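Local structure of putative esterase (Uncultured bacterium, 7C4D) at residues R17-S22 with E45-F50; E24-L29 with F50-I55; M69-M74 with G99-W104; L87-I92 with K112-I117. The protein probably hydrolyses carboxylic esters as a marine bacterial carboxylesterase of the alpha/beta-hydrolase fold. All coordinates share one frame; numbering follows the deposited sequence.

Contact 1: residues R17-S22 with E45-F50; sequences RKKGES and ELKDYF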
# COMPACT_ATOMS: atom_id res chain seq x y z
N ARG A 17 -1.98 13.82 -4.65
CA ARG A 17 -1.27 14.62 -5.64
C ARG A 17 -1.48 13.97 -7.01
O ARG A 17 -1.52 12.74 -7.12
CB ARG A 17 0.23 14.65 -5.32
CG ARG A 17 0.61 15.51 -4.11
CD ARG A 17 2.07 15.94 -4.10
NE ARG A 17 2.98 14.81 -3.97
CZ ARG A 17 3.90 14.47 -4.87
NH1 ARG A 17 4.69 13.43 -4.68
NH2 ARG A 17 4.04 15.22 -5.95
N LYS A 18 -1.62 14.79 -8.05
CA LYS A 18 -1.86 14.31 -9.41
C LYS A 18 -0.67 14.66 -10.31
O LYS A 18 -0.26 15.80 -10.34
CB LYS A 18 -3.14 14.96 -9.95
CG LYS A 18 -3.50 14.59 -11.38
CD LYS A 18 -4.88 15.06 -11.73
CE LYS A 18 -5.11 15.06 -13.21
NZ LYS A 18 -6.39 15.74 -13.52
N LYS A 19 -0.10 13.66 -10.97
CA LYS A 19 0.94 13.84 -11.97
C LYS A 19 0.37 13.36 -13.30
O LYS A 19 -0.08 12.21 -13.39
CB LYS A 19 2.16 12.98 -11.63
CG LYS A 19 2.68 13.06 -10.19
CD LYS A 19 3.28 14.40 -9.81
CE LYS A 19 4.47 14.81 -10.65
NZ LYS A 19 4.78 16.24 -10.45
N GLY A 20 0.36 14.24 -14.31
CA GLY A 20 -0.09 13.90 -15.64
C GLY A 20 -1.45 14.55 -15.91
O GLY A 20 -2.32 14.51 -15.04
N GLU A 21 -1.60 15.12 -17.12
CA GLU A 21 -2.78 15.87 -17.52
C GLU A 21 -3.64 15.09 -18.52
O GLU A 21 -4.82 15.39 -18.67
CB GLU A 21 -2.36 17.24 -18.07
CG GLU A 21 -3.19 18.40 -17.54
CD GLU A 21 -3.51 19.51 -18.53
OE1 GLU A 21 -2.67 19.78 -19.42
OE2 GLU A 21 -4.60 20.10 -18.42
N SER A 22 -3.08 14.08 -19.19
CA SER A 22 -3.86 13.32 -20.17
C SER A 22 -3.67 11.81 -20.05
O SER A 22 -2.65 11.32 -19.54
CB SER A 22 -3.67 13.83 -21.59
OG SER A 22 -2.35 13.58 -22.03
N GLU A 45 7.69 8.27 -14.47
CA GLU A 45 7.49 7.59 -15.74
C GLU A 45 6.02 7.43 -16.16
O GLU A 45 5.69 7.80 -17.29
CB GLU A 45 8.35 6.33 -15.79
CG GLU A 45 9.81 6.72 -15.81
CD GLU A 45 10.81 5.59 -15.96
OE1 GLU A 45 10.59 4.69 -16.81
OE2 GLU A 45 11.82 5.62 -15.25
N LEU A 46 5.15 6.95 -15.25
CA LEU A 46 3.77 6.62 -15.59
C LEU A 46 2.95 7.84 -16.03
O LEU A 46 2.03 7.70 -16.81
CB LEU A 46 3.08 5.80 -14.50
CG LEU A 46 3.73 4.46 -14.09
CD1 LEU A 46 2.90 3.75 -13.03
CD2 LEU A 46 3.87 3.53 -15.28
N LYS A 47 3.31 9.05 -15.58
CA LYS A 47 2.55 10.26 -15.88
C LYS A 47 2.61 10.66 -17.37
O LYS A 47 1.79 11.47 -17.81
CB LYS A 47 3.05 11.44 -15.03
CG LYS A 47 4.41 11.98 -15.46
CD LYS A 47 4.89 13.17 -14.65
CE LYS A 47 6.22 13.67 -15.17
NZ LYS A 47 6.73 14.77 -14.32
N ASP A 48 3.55 10.11 -18.16
CA ASP A 48 3.52 10.38 -19.60
C ASP A 48 2.33 9.72 -20.27
O ASP A 48 1.98 10.12 -21.38
CB ASP A 48 4.78 9.89 -20.31
CG ASP A 48 6.06 10.56 -19.85
OD1 ASP A 48 6.00 11.67 -19.33
OD2 ASP A 48 7.10 9.92 -19.95
N TYR A 49 1.72 8.69 -19.64
CA TYR A 49 0.68 7.94 -20.32
C TYR A 49 -0.66 8.00 -19.58
O TYR A 49 -1.70 7.65 -20.14
CB TYR A 49 1.14 6.49 -20.51
CG TYR A 49 2.53 6.39 -21.09
CD1 TYR A 49 2.77 6.66 -22.43
CD2 TYR A 49 3.60 6.07 -20.28
CE1 TYR A 49 4.06 6.64 -22.94
CE2 TYR A 49 4.88 5.99 -20.79
CZ TYR A 49 5.11 6.28 -22.13
OH TYR A 49 6.37 6.16 -22.61
N PHE A 50 -0.64 8.41 -18.32
CA PHE A 50 -1.85 8.31 -17.51
C PHE A 50 -1.96 9.56 -16.66
O PHE A 50 -0.98 10.29 -16.54
CB PHE A 50 -1.82 7.07 -16.60
CG PHE A 50 -1.73 5.72 -17.32
CD1 PHE A 50 -2.87 5.05 -17.72
CD2 PHE A 50 -0.51 5.11 -17.52
CE1 PHE A 50 -2.78 3.81 -18.36
CE2 PHE A 50 -0.42 3.86 -18.12
CZ PHE A 50 -1.56 3.23 -18.58
O HOH W 1 -0.34 12.26 -18.86
O HOH W 2 0.04 12.26 -21.47
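K47 leans against K19 where strand 16-19 runs out into a loop and meets the loop by helix 40-46. From K47 CB outward, CG sits between the backbone N and the carbonyl carbon (chi1 72°), and from there the chain is fully extended. K47 CB rests 3.6 Å from K19 O and 3.8 Å from K19 CB, the closest approach of the two side chains. K47 CD is still within 4.1 Å of K19 CB. After the touch at the CB atoms the chains run on beside each other, K19 being bent at chi2 and chi3, and they converge slightly toward their tips. There K47 NZ lies 4.6 Å from K19 NZ, a pairing of like charges that is probably mildly unfavourable. Next along the loop is G20, its CA 3.8 Å from both K47 O and F50 O; its backbone angles, phi 107° and psi 137°, suit glycine. No direct hydrogen bond joins the segments, but a water lies between S22 OG (2.8 Å) and D48 O (2.9 Å) and probably links them. In the surrounding fold, R17 and K19 form backbone bonds with L54 and V52 of strand 51-55. Behind the turn, L46 and F50 pack inward on L26 of strand 25-29 and on L268 of helix 260-270.

Contact 2: residues E24-L29 with F50-I55; sequences EPLIIL and FQVYLI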
# COMPACT_ATOMS: atom_id res chain seq x y z
N GLU A 24 -5.98 7.83 -19.35
CA GLU A 24 -6.89 7.22 -18.38
C GLU A 24 -6.37 7.47 -16.96
O GLU A 24 -5.16 7.57 -16.75
CB GLU A 24 -6.98 5.72 -18.61
CG GLU A 24 -7.44 5.34 -20.01
CD GLU A 24 -7.30 3.84 -20.20
OE1 GLU A 24 -6.88 3.13 -19.25
OE2 GLU A 24 -7.64 3.38 -21.29
N PRO A 25 -7.24 7.57 -15.94
CA PRO A 25 -6.78 7.78 -14.58
C PRO A 25 -6.10 6.51 -14.11
O PRO A 25 -6.44 5.41 -14.54
CB PRO A 25 -8.04 7.99 -13.76
CG PRO A 25 -9.05 8.38 -14.82
CD PRO A 25 -8.71 7.56 -16.04
N LEU A 26 -5.11 6.71 -13.25
CA LEU A 26 -4.38 5.63 -12.63
C LEU A 26 -4.19 6.03 -11.17
O LEU A 26 -3.54 7.03 -10.88
CB LEU A 26 -3.05 5.46 -13.39
CG LEU A 26 -2.04 4.46 -12.81
CD1 LEU A 26 -2.67 3.09 -12.65
CD2 LEU A 26 -0.81 4.35 -13.72
N ILE A 27 -4.78 5.24 -10.27
CA ILE A 27 -4.71 5.48 -8.85
C ILE A 27 -3.68 4.54 -8.25
O ILE A 27 -3.77 3.33 -8.48
CB ILE A 27 -6.11 5.32 -8.18
CG1 ILE A 27 -7.11 6.36 -8.71
CG2 ILE A 27 -5.99 5.38 -6.66
CD1 ILE A 27 -8.55 6.20 -8.23
N ILE A 28 -2.73 5.10 -7.46
CA ILE A 28 -1.73 4.27 -6.80
C ILE A 28 -1.97 4.32 -5.28
O ILE A 28 -2.13 5.41 -4.73
CB ILE A 28 -0.30 4.68 -7.22
CG1 ILE A 28 -0.17 4.78 -8.74
CG2 ILE A 28 0.80 3.80 -6.63
CD1 ILE A 28 1.29 5.05 -9.22
N LEU A 29 -2.02 3.16 -4.62
CA LEU A 29 -2.23 3.01 -3.18
C LEU A 29 -1.03 2.32 -2.54
O LEU A 29 -0.71 1.16 -2.82
CB LEU A 29 -3.49 2.18 -2.90
CG LEU A 29 -4.80 2.67 -3.48
CD1 LEU A 29 -5.94 1.79 -2.99
CD2 LEU A 29 -5.05 4.10 -3.07
N PHE A 50 -0.64 8.41 -18.32
CA PHE A 50 -1.85 8.31 -17.51
C PHE A 50 -1.96 9.56 -16.66
O PHE A 50 -0.98 10.29 -16.54
CB PHE A 50 -1.82 7.07 -16.60
CG PHE A 50 -1.73 5.72 -17.32
CD1 PHE A 50 -2.87 5.05 -17.72
CD2 PHE A 50 -0.51 5.11 -17.52
CE1 PHE A 50 -2.78 3.81 -18.36
CE2 PHE A 50 -0.42 3.86 -18.12
CZ PHE A 50 -1.56 3.23 -18.58
N GLN A 51 -3.16 9.78 -16.09
CA GLN A 51 -3.38 10.80 -15.08
C GLN A 51 -3.24 10.13 -13.73
O GLN A 51 -4.17 9.48 -13.28
CB GLN A 51 -4.78 11.42 -15.27
CG GLN A 51 -4.90 12.17 -16.60
CD GLN A 51 -6.22 12.89 -16.68
OE1 GLN A 51 -6.48 13.84 -15.95
NE2 GLN A 51 -7.12 12.36 -17.48
N VAL A 52 -2.03 10.20 -13.15
CA VAL A 52 -1.70 9.43 -11.98
C VAL A 52 -2.09 10.19 -10.71
O VAL A 52 -1.67 11.33 -10.51
CB VAL A 52 -0.20 9.09 -11.96
CG1 VAL A 52 0.12 8.18 -10.78
CG2 VAL A 52 0.27 8.47 -13.28
N TYR A 53 -2.85 9.50 -9.84
CA TYR A 53 -3.23 10.01 -8.52
C TYR A 53 -2.47 9.25 -7.43
O TYR A 53 -2.59 8.02 -7.32
CB TYR A 53 -4.73 9.88 -8.30
CG TYR A 53 -5.56 10.73 -9.21
CD1 TYR A 53 -5.87 10.31 -10.49
CD2 TYR A 53 -6.03 11.97 -8.80
CE1 TYR A 53 -6.61 11.10 -11.34
CE2 TYR A 53 -6.79 12.78 -9.63
CZ TYR A 53 -7.08 12.32 -10.91
OH TYR A 53 -7.86 13.07 -11.74
N LEU A 54 -1.62 9.97 -6.70
CA LEU A 54 -0.86 9.41 -5.59
C LEU A 54 -1.63 9.76 -4.32
O LEU A 54 -1.64 10.93 -3.89
CB LEU A 54 0.54 10.01 -5.54
CG LEU A 54 1.41 9.89 -6.79
CD1 LEU A 54 2.72 10.59 -6.54
CD2 LEU A 54 1.69 8.44 -7.10
N ILE A 55 -2.30 8.74 -3.77
CA ILE A 55 -3.23 8.88 -2.66
C ILE A 55 -2.50 8.49 -1.38
O ILE A 55 -1.67 7.57 -1.40
CB ILE A 55 -4.46 7.99 -2.94
CG1 ILE A 55 -5.42 8.63 -3.94
CG2 ILE A 55 -5.15 7.56 -1.67
CD1 ILE A 55 -6.19 9.73 -3.35
O HOH W 3 -0.07 5.73 -2.65
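L26 and Y53 sit in the middle of two parallel neighbours, strands 25-29 and 51-55, the beta strands of a beta-alpha-beta unit whose crossover is helix 40-46 in the alpha/beta-hydrolase sheet. This central part is tight. Y53 N donates to L26 O at 2.8 Å, and I28 N to Y53 O at 2.9 Å; L26 N bonds to Q51 O. On the face carrying L26, V52, I28 and L54, the I28 methyl CD1 drops onto V52 CG1 (3.7 Å) and also meets L54 CD2, while helix 40-46 packs over V52 and L54 with A43. L26 takes CG anti to its own N (chi1 174°), which brings L26 CD2 obliquely to the F50 ring, 4.3 Å from its centroid, an off-centre CH-pi contact. E24 O meets the same ring at its edge, in plane, 3.5 Å from F50 CD1. Toward the other face P25 CB and Y53 CE1 just touch. The E24 end is the solvent side: E24 is exposed, yet its OE1 is held by N91, and Q51 NE2 bonds to G23 O. The opposite end is buried but loose. The strands splay there, and I55 N to I28 O is a weak bond. Side chains still meet there, L29 CD2 lying beside I55 CG2. A water spans the widening gap, donating to I28 O at 2.9 Å and to I55 O at 2.7 Å.

Contact 3: residues M69-M74 with G99-W104; sequences MSYESM and GKTAMW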
# COMPACT_ATOMS: atom_id res chain seq x y z
N MET A 69 -9.49 1.11 10.65
CA MET A 69 -8.69 0.95 9.44
C MET A 69 -9.03 -0.37 8.75
O MET A 69 -8.14 -1.02 8.21
CB MET A 69 -7.22 0.83 9.85
CG MET A 69 -6.48 2.08 9.79
SD MET A 69 -4.80 1.67 10.21
CE MET A 69 -4.12 1.33 8.58
N SER A 70 -10.29 -0.79 8.79
CA SER A 70 -10.70 -2.01 8.11
C SER A 70 -10.63 -1.77 6.59
O SER A 70 -10.66 -0.62 6.17
CB SER A 70 -12.09 -2.35 8.56
OG SER A 70 -13.05 -1.56 7.87
N TYR A 71 -10.62 -2.84 5.78
CA TYR A 71 -10.47 -2.75 4.34
C TYR A 71 -11.76 -2.21 3.78
O TYR A 71 -11.79 -1.59 2.71
CB TYR A 71 -10.07 -4.10 3.73
CG TYR A 71 -8.61 -4.43 3.93
CD1 TYR A 71 -7.63 -3.59 3.40
CD2 TYR A 71 -8.18 -5.59 4.56
CE1 TYR A 71 -6.29 -3.81 3.60
CE2 TYR A 71 -6.83 -5.88 4.71
CZ TYR A 71 -5.88 -4.97 4.23
OH TYR A 71 -4.53 -5.12 4.31
N GLU A 72 -12.83 -2.44 4.54
CA GLU A 72 -14.14 -1.93 4.16
C GLU A 72 -14.09 -0.40 4.14
O GLU A 72 -14.56 0.23 3.21
CB GLU A 72 -15.19 -2.46 5.14
CG GLU A 72 -16.57 -1.89 4.94
CD GLU A 72 -17.28 -2.40 3.69
OE1 GLU A 72 -17.89 -1.57 3.00
OE2 GLU A 72 -17.22 -3.63 3.43
N SER A 73 -13.49 0.18 5.19
CA SER A 73 -13.51 1.62 5.38
C SER A 73 -12.53 2.27 4.40
O SER A 73 -12.87 3.30 3.81
CB SER A 73 -13.19 2.03 6.82
OG SER A 73 -11.86 1.72 7.17
N MET A 74 -11.36 1.63 4.24
CA MET A 74 -10.33 2.09 3.30
C MET A 74 -10.85 2.02 1.88
O MET A 74 -10.68 2.98 1.15
CB MET A 74 -9.02 1.32 3.49
CG MET A 74 -8.37 1.70 4.81
SD MET A 74 -6.65 1.31 5.17
CE MET A 74 -6.75 -0.47 5.26
N GLY A 99 -2.86 -3.03 -1.86
CA GLY A 99 -3.34 -4.06 -2.78
C GLY A 99 -4.62 -4.74 -2.30
O GLY A 99 -5.45 -5.09 -3.14
N LYS A 100 -4.76 -4.94 -0.97
CA LYS A 100 -6.00 -5.52 -0.43
C LYS A 100 -7.15 -4.54 -0.54
O LYS A 100 -8.27 -4.93 -0.89
CB LYS A 100 -5.82 -6.00 1.01
CG LYS A 100 -5.67 -7.50 1.12
CD LYS A 100 -5.14 -7.98 2.45
CE LYS A 100 -4.70 -9.42 2.35
NZ LYS A 100 -4.17 -9.93 3.62
N THR A 101 -6.89 -3.26 -0.22
CA THR A 101 -7.92 -2.24 -0.41
C THR A 101 -8.40 -2.26 -1.85
O THR A 101 -9.59 -2.19 -2.12
CB THR A 101 -7.36 -0.86 -0.01
OG1 THR A 101 -6.97 -0.87 1.36
CG2 THR A 101 -8.28 0.31 -0.24
N ALA A 102 -7.44 -2.38 -2.78
CA ALA A 102 -7.79 -2.29 -4.19
C ALA A 102 -8.62 -3.50 -4.59
O ALA A 102 -9.61 -3.36 -5.29
CB ALA A 102 -6.52 -2.15 -5.01
N MET A 103 -8.24 -4.70 -4.13
CA MET A 103 -8.99 -5.91 -4.39
C MET A 103 -10.40 -5.83 -3.79
O MET A 103 -11.37 -6.13 -4.50
CB MET A 103 -8.23 -7.13 -3.88
CG MET A 103 -7.09 -7.52 -4.76
SD MET A 103 -6.41 -9.11 -4.28
CE MET A 103 -5.37 -8.66 -2.88
N TRP A 104 -10.52 -5.35 -2.53
CA TRP A 104 -11.82 -5.11 -1.88
C TRP A 104 -12.67 -4.19 -2.73
O TRP A 104 -13.79 -4.56 -3.09
CB TRP A 104 -11.66 -4.52 -0.47
CG TRP A 104 -11.68 -5.53 0.62
CD1 TRP A 104 -10.68 -6.39 0.98
CD2 TRP A 104 -12.79 -5.82 1.51
NE1 TRP A 104 -11.07 -7.18 2.02
CE2 TRP A 104 -12.36 -6.85 2.37
CE3 TRP A 104 -14.07 -5.29 1.66
CZ2 TRP A 104 -13.19 -7.37 3.37
CZ3 TRP A 104 -14.89 -5.80 2.64
CH2 TRP A 104 -14.46 -6.83 3.48
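The first turn of helix 71-84 packs against helix 97-108, which follows what looks like the nucleophile elbow of an alpha/beta hydrolase, and Y71 is the residue that fills the join. K100 CB lies over one face of the tyrosine ring, 3.6 Å from its centroid, and K100 CD continues the cover toward Y71 OH. T101 OG1 comes in at the ring edge, in plane, 3.5 Å from Y71 CD1; it also touches M74 CB. The base of the same side chain serves the third partner: Y71 CB stands over the five-membered ring of W104, 3.6 Å from its centroid and only 7° off the normal. The two rings themselves are slid apart and barely overlap. Further out, the E72 carboxylate turns nearly perpendicular to the indole, OE2 being 3.3 Å from W104 CZ3. W104 is modelled in two conformers, so its contacts hold for one of them and are less certain. The polar ends leave the interface, Y71 OH bonding to I202 O and K100 NZ to the carbonyls of S204 and G124. At the start of the turn S70 is the N-cap: its OG accepts from S73 N, and S73 OG returns a bond of 2.8 Å to S70 O. M97, at the start of helix 97-108, also touches Y71 and M74, while A102 and M103 turn that helix's other flank onto L116 of strand 113-119.

Contact 4: residues L87-I92 with K112-I117; sequences LESVNI and KVKKLI. With EDO (1,2-ethanediol), chain B.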
# COMPACT_ATOMS: atom_id res chain seq x y z
N LEU A 87 -14.33 10.50 -11.54
CA LEU A 87 -13.69 9.52 -12.39
C LEU A 87 -14.70 8.40 -12.63
O LEU A 87 -15.29 7.88 -11.68
CB LEU A 87 -12.39 9.03 -11.74
CG LEU A 87 -11.41 10.13 -11.28
CD1 LEU A 87 -10.29 9.57 -10.41
CD2 LEU A 87 -10.86 10.92 -12.45
N GLU A 88 -14.90 8.06 -13.90
CA GLU A 88 -15.85 7.04 -14.31
C GLU A 88 -15.28 5.64 -14.06
O GLU A 88 -15.90 4.82 -13.37
CB GLU A 88 -16.25 7.23 -15.78
CG GLU A 88 -17.72 6.97 -16.04
CD GLU A 88 -18.64 7.46 -14.92
OE1 GLU A 88 -18.72 8.68 -14.70
OE2 GLU A 88 -19.25 6.60 -14.25
N SER A 89 -14.09 5.39 -14.64
CA SER A 89 -13.44 4.10 -14.50
C SER A 89 -11.93 4.29 -14.47
O SER A 89 -11.39 5.15 -15.18
CB SER A 89 -13.89 3.14 -15.57
OG SER A 89 -13.43 3.56 -16.83
N VAL A 90 -11.25 3.48 -13.65
CA VAL A 90 -9.89 3.78 -13.27
C VAL A 90 -9.03 2.54 -13.34
O VAL A 90 -9.50 1.43 -13.05
CB VAL A 90 -9.80 4.39 -11.86
CG1 VAL A 90 -10.42 5.76 -11.81
CG2 VAL A 90 -10.27 3.45 -10.75
N ASN A 91 -7.74 2.78 -13.62
CA ASN A 91 -6.71 1.79 -13.36
C ASN A 91 -6.25 1.96 -11.92
O ASN A 91 -6.20 3.07 -11.43
CB ASN A 91 -5.52 1.97 -14.30
CG ASN A 91 -5.91 1.76 -15.75
OD1 ASN A 91 -6.27 0.66 -16.13
ND2 ASN A 91 -5.91 2.83 -16.52
N ILE A 92 -5.81 0.87 -11.31
CA ILE A 92 -5.38 0.88 -9.92
C ILE A 92 -4.15 0.02 -9.78
O ILE A 92 -4.14 -1.11 -10.26
CB ILE A 92 -6.49 0.40 -8.94
CG1 ILE A 92 -7.71 1.32 -9.01
CG2 ILE A 92 -5.97 0.28 -7.50
CD1 ILE A 92 -8.88 0.88 -8.12
N LYS A 112 -16.28 0.18 -11.94
CA LYS A 112 -15.43 1.35 -11.85
C LYS A 112 -13.94 1.02 -12.11
O LYS A 112 -13.10 1.93 -12.09
CB LYS A 112 -15.50 1.95 -10.45
CG LYS A 112 -16.89 2.10 -9.83
CD LYS A 112 -17.75 3.18 -10.46
CE LYS A 112 -17.11 4.55 -10.48
NZ LYS A 112 -17.79 5.46 -11.44
N VAL A 113 -13.59 -0.25 -12.32
CA VAL A 113 -12.17 -0.54 -12.48
C VAL A 113 -11.87 -1.04 -13.88
O VAL A 113 -12.48 -2.00 -14.33
CB VAL A 113 -11.72 -1.55 -11.42
CG1 VAL A 113 -10.22 -1.82 -11.51
CG2 VAL A 113 -12.10 -1.09 -10.02
N LYS A 114 -10.88 -0.45 -14.54
CA LYS A 114 -10.53 -0.90 -15.88
C LYS A 114 -9.57 -2.07 -15.75
O LYS A 114 -9.80 -3.11 -16.33
CB LYS A 114 -9.89 0.19 -16.73
CG LYS A 114 -10.69 1.47 -16.91
CD LYS A 114 -9.82 2.62 -17.39
CE LYS A 114 -10.55 3.90 -17.72
NZ LYS A 114 -11.19 3.84 -19.06
N LYS A 115 -8.46 -1.89 -15.02
CA LYS A 115 -7.52 -2.97 -14.85
C LYS A 115 -6.89 -2.81 -13.48
O LYS A 115 -6.83 -1.69 -12.98
CB LYS A 115 -6.39 -2.91 -15.89
CG LYS A 115 -6.76 -3.23 -17.33
CD LYS A 115 -5.57 -3.78 -18.10
CE LYS A 115 -5.94 -4.06 -19.54
NZ LYS A 115 -6.12 -2.77 -20.25
N LEU A 116 -6.44 -3.93 -12.89
CA LEU A 116 -5.97 -3.89 -11.53
C LEU A 116 -4.55 -4.44 -11.44
O LEU A 116 -4.26 -5.53 -11.94
CB LEU A 116 -6.93 -4.71 -10.67
CG LEU A 116 -6.43 -5.07 -9.26
CD1 LEU A 116 -6.09 -3.81 -8.45
CD2 LEU A 116 -7.46 -5.93 -8.51
N ILE A 117 -3.66 -3.70 -10.77
CA ILE A 117 -2.35 -4.29 -10.50
C ILE A 117 -2.19 -4.46 -8.99
O ILE A 117 -2.34 -3.49 -8.26
CB ILE A 117 -1.18 -3.47 -11.11
CG1 ILE A 117 -1.19 -3.44 -12.66
CG2 ILE A 117 0.13 -4.04 -10.61
CD1 ILE A 117 -0.18 -2.47 -13.26
C1 EDO B . -14.70 -0.51 -17.03
O1 EDO B . -13.76 -0.95 -18.01
C2 EDO B . -15.52 -1.66 -16.57
O2 EDO B . -14.95 -2.46 -15.54
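K112 folds back across E88. Bent at both chi2 and chi3 (-71° and -55°), its chain curls so that K112 NZ sits 2.8 Å from E88 O and forms a hydrogen bond there. The E88 and K112 side chains cross at a slant, E88 OE2 making a salt bridge of 3.4 Å to K112 NZ, though that glutamate is poorly ordered. K114 lies stretched over S89 with its last bond turned, which leaves K114 NZ 3.2 Å from S89 OG. N91 and K115 lie side by side and point the same way: N91 OD1 is 3.6 Å from K115 CB, and N91 ND2 is taken by E24 OE1 and by P25 O of strand 25-29. Beneath these side chains, strands 90-95 and 113-119 run parallel as the beta strands of a beta-alpha-beta unit, with helix 97-108 as the crossover. V90 bonds through N to K112 O and through O to K114 N. I92 then uses K115 O and I117 N, so one extra residue, K114, is accommodated where the second strand turns its corner. The face of V90 and I92 is wholly apolar here. I92 CD1 reaches V113 CG2 and its CG2 reaches L116 CD1, each at 4.2 Å, and A102 of helix 97-108 packs on both I92 and L116. An ethanediol, probably from the crystallisation liquor, places O2 2.8 Å from V113 O.

Overall arrangement
Contacts 1, 2 and 4 all reach one sheet. Contacts 2 and 4 are parallel strand pairs from two beta-alpha-beta units of the chain, joined because strands 25-29 and 90-95 are themselves neighbours; contact 1 adds the antiparallel edge strand 16-19 and shares F50 with contact 2. Contact 2 is the buried one of the three, and contact 4 is only partly so, with lysines, a glutamate and a serine at its outer end. Contact 1, on the surface, replaces direct bonds with water and aliphatic lysine stems. Contact 3, also buried, joins helix to helix without a cross hydrogen bond, relying on aromatic faces; A102 meets contact 4 and T101 touches L29 of contact 2.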